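Local coordinates for structural protein VP1 (Trichodysplasia spinulosa-associated polyomavirus, PDB 4U60) that forms the pentameric jelly-roll building block of the viral coat and binds sialylated glycolipid glycans on its surface, at residues Ile65-Thr70 against Ala185-Cys190. Numbering follows the deposited sequence.
Sequences IPTYST and AFPVEC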
loop_
_atom_site.group_PDB
_atom_site.type_symbol
_atom_site.label_atom_id
_atom_site.label_comp_id
_atom_site.label_asym_id
_atom_site.label_seq_id
_atom_site.Cartn_x
_atom_site.Cartn_y
_atom_site.Cartn_z
ATOM N N ILE C 65 30.583 3.641 2.818
ATOM C CA ILE C 65 29.695 3.085 1.827
ATOM C C ILE C 65 29.374 1.598 2.080
ATOM O O ILE C 65 30.249 0.784 2.350
ATOM C CB ILE C 65 30.097 3.360 0.381
ATOM C CG1 ILE C 65 31.330 2.584 0.101
ATOM C CG2 ILE C 65 30.197 4.864 0.021
ATOM C CD1 ILE C 65 30.961 1.291 -0.555
ATOM N N PRO C 66 28.088 1.272 2.022
ATOM C CA PRO C 66 27.643 -0.104 2.196
ATOM C C PRO C 66 28.084 -1.051 1.080
ATOM O O PRO C 66 28.165 -0.641 -0.086
ATOM C CB PRO C 66 26.124 0.033 2.218
ATOM C CG PRO C 66 25.890 1.406 2.752
ATOM C CD PRO C 66 27.002 2.239 2.217
ATOM N N THR C 67 28.337 -2.309 1.449
ATOM C CA THR C 67 28.734 -3.339 0.505
ATOM C C THR C 67 27.835 -4.559 0.687
ATOM O O THR C 67 27.088 -4.658 1.674
ATOM C CB THR C 67 30.204 -3.751 0.687
ATOM O OG1 THR C 67 30.452 -4.053 2.061
ATOM C CG2 THR C 67 31.129 -2.634 0.245
ATOM N N TYR C 68 27.861 -5.455 -0.280
ATOM C CA TYR C 68 27.120 -6.719 -0.161
ATOM C C TYR C 68 27.736 -7.651 0.868
ATOM O O TYR C 68 28.974 -7.769 0.992
ATOM C CB TYR C 68 27.010 -7.435 -1.500
ATOM C CG TYR C 68 26.172 -6.691 -2.521
ATOM C CD1 TYR C 68 24.791 -6.697 -2.422
ATOM C CD2 TYR C 68 26.753 -5.955 -3.540
ATOM C CE1 TYR C 68 24.004 -6.035 -3.349
ATOM C CE2 TYR C 68 25.986 -5.272 -4.462
ATOM C CZ TYR C 68 24.600 -5.300 -4.348
ATOM O OH TYR C 68 23.811 -4.622 -5.254
ATOM N N SER C 69 26.869 -8.314 1.634
ATOM C CA SER C 69 27.272 -9.462 2.408
ATOM C C SER C 69 27.207 -10.695 1.521
ATOM O O SER C 69 26.310 -10.824 0.697
ATOM C CB SER C 69 26.328 -9.658 3.583
ATOM O OG SER C 69 26.335 -8.510 4.427
ATOM N N THR C 70 28.120 -11.635 1.715
ATOM C CA THR C 70 28.083 -12.868 0.953
ATOM C C THR C 70 28.895 -13.972 1.636
ATOM O O THR C 70 29.836 -13.719 2.395
ATOM C CB THR C 70 28.577 -12.657 -0.498
ATOM O OG1 THR C 70 28.196 -13.771 -1.321
ATOM C CG2 THR C 70 30.086 -12.474 -0.561
ATOM N N ALA C 185 32.996 -5.995 0.384
ATOM C CA ALA C 185 33.966 -5.400 -0.551
ATOM C C ALA C 185 33.390 -4.805 -1.850
ATOM O O ALA C 185 34.009 -3.933 -2.453
ATOM C CB ALA C 185 34.997 -6.440 -0.917
ATOM N N PHE C 186 32.234 -5.280 -2.286
ATOM C CA PHE C 186 31.592 -4.798 -3.508
ATOM C C PHE C 186 30.519 -3.762 -3.163
ATOM O O PHE C 186 29.495 -4.113 -2.554
ATOM C CB PHE C 186 30.944 -5.984 -4.240
ATOM C CG PHE C 186 31.918 -6.900 -4.919
ATOM C CD1 PHE C 186 32.621 -7.862 -4.204
ATOM C CD2 PHE C 186 32.145 -6.797 -6.288
ATOM C CE1 PHE C 186 33.519 -8.711 -4.855
ATOM C CE2 PHE C 186 33.030 -7.645 -6.926
ATOM C CZ PHE C 186 33.729 -8.592 -6.211
ATOM N N PRO C 187 30.759 -2.479 -3.514
ATOM C CA PRO C 187 29.766 -1.466 -3.112
ATOM C C PRO C 187 28.426 -1.649 -3.779
ATOM O O PRO C 187 28.328 -1.900 -4.989
ATOM C CB PRO C 187 30.401 -0.152 -3.567
ATOM C CG PRO C 187 31.871 -0.424 -3.556
ATOM C CD PRO C 187 31.972 -1.850 -4.059
ATOM N N VAL C 188 27.371 -1.480 -2.996
ATOM C CA VAL C 188 26.038 -1.631 -3.602
ATOM C C VAL C 188 25.722 -0.461 -4.516
ATOM O O VAL C 188 24.984 -0.643 -5.499
ATOM C CB VAL C 188 24.883 -1.919 -2.618
ATOM C CG1 VAL C 188 25.222 -3.120 -1.739
ATOM C CG2 VAL C 188 24.480 -0.675 -1.811
ATOM N N GLU C 189 26.334 0.700 -4.281
ATOM C CA GLU C 189 26.054 1.872 -5.111
ATOM C C GLU C 189 26.492 1.710 -6.560
ATOM O O GLU C 189 26.034 2.454 -7.406
ATOM C CB GLU C 189 26.729 3.129 -4.554
ATOM C CG GLU C 189 28.236 3.155 -4.658
ATOM C CD GLU C 189 28.826 4.460 -4.174
ATOM O OE1 GLU C 189 28.374 4.956 -3.133
ATOM O OE2 GLU C 189 29.734 4.997 -4.830
ATOM N N CYS C 190 27.394 0.769 -6.848
ATOM C CA CYS C 190 27.903 0.634 -8.223
ATOM C C CYS C 190 27.816 -0.757 -8.808
ATOM O O CYS C 190 28.144 -0.934 -9.981
ATOM C CB CYS C 190 29.314 1.199 -8.333
ATOM S SG CYS C 190 30.550 0.354 -7.335
HETATM O O HOH W 1 27.509 1.446 -1.717
HETATM O O HOH W 2 30.791 -7.502 -0.997
#
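Val188 sets its CG1 methyl squarely over the ring of Tyr68, 3.3 Å from the ring centroid and only 7° off the normal, a CH-pi contact that presses a methyl onto the middle of an aromatic face. The tyrosine can offer that face because CG stands beside the backbone N (chi1 -66°) and the ring swings back over the loop 185-190. Cys247 of strand 241-254 touches both side chains. Further along, Ile65 CD1 lies 3.4 Å from Pro187 CB, closer than usual van der Waals contact. How two distant segments of one chain can be joined through a single beta bridge is illustrated here: Thr67 and Pro187 face each other, flanked by two nearly straight bonds, Tyr68 N donating to Phe186 O (3.1 Å) and Val188 N donating to Pro66 O (3.1 Å). The bridge ties the lead-in to jelly-roll strand 69-74 to the loop that enters strand 191-193 of the small three-stranded sheet. Two waters continue the backbone link on from the bridge: one donates to Pro66 O and accepts from Glu189 N, the other links Tyr68 O with Phe186 N. Tyr68 OH hydrogen-bonds Trp191 O. At the polar margin, Ile65 CG2 lies 3.6 Å from Glu189 OE1, an oxygen hydrogen-bonded to His109 NE2 of a neighbouring subunit, while OE2 pairs with Tyr153 OH; His109 itself belongs to a glycan pocket.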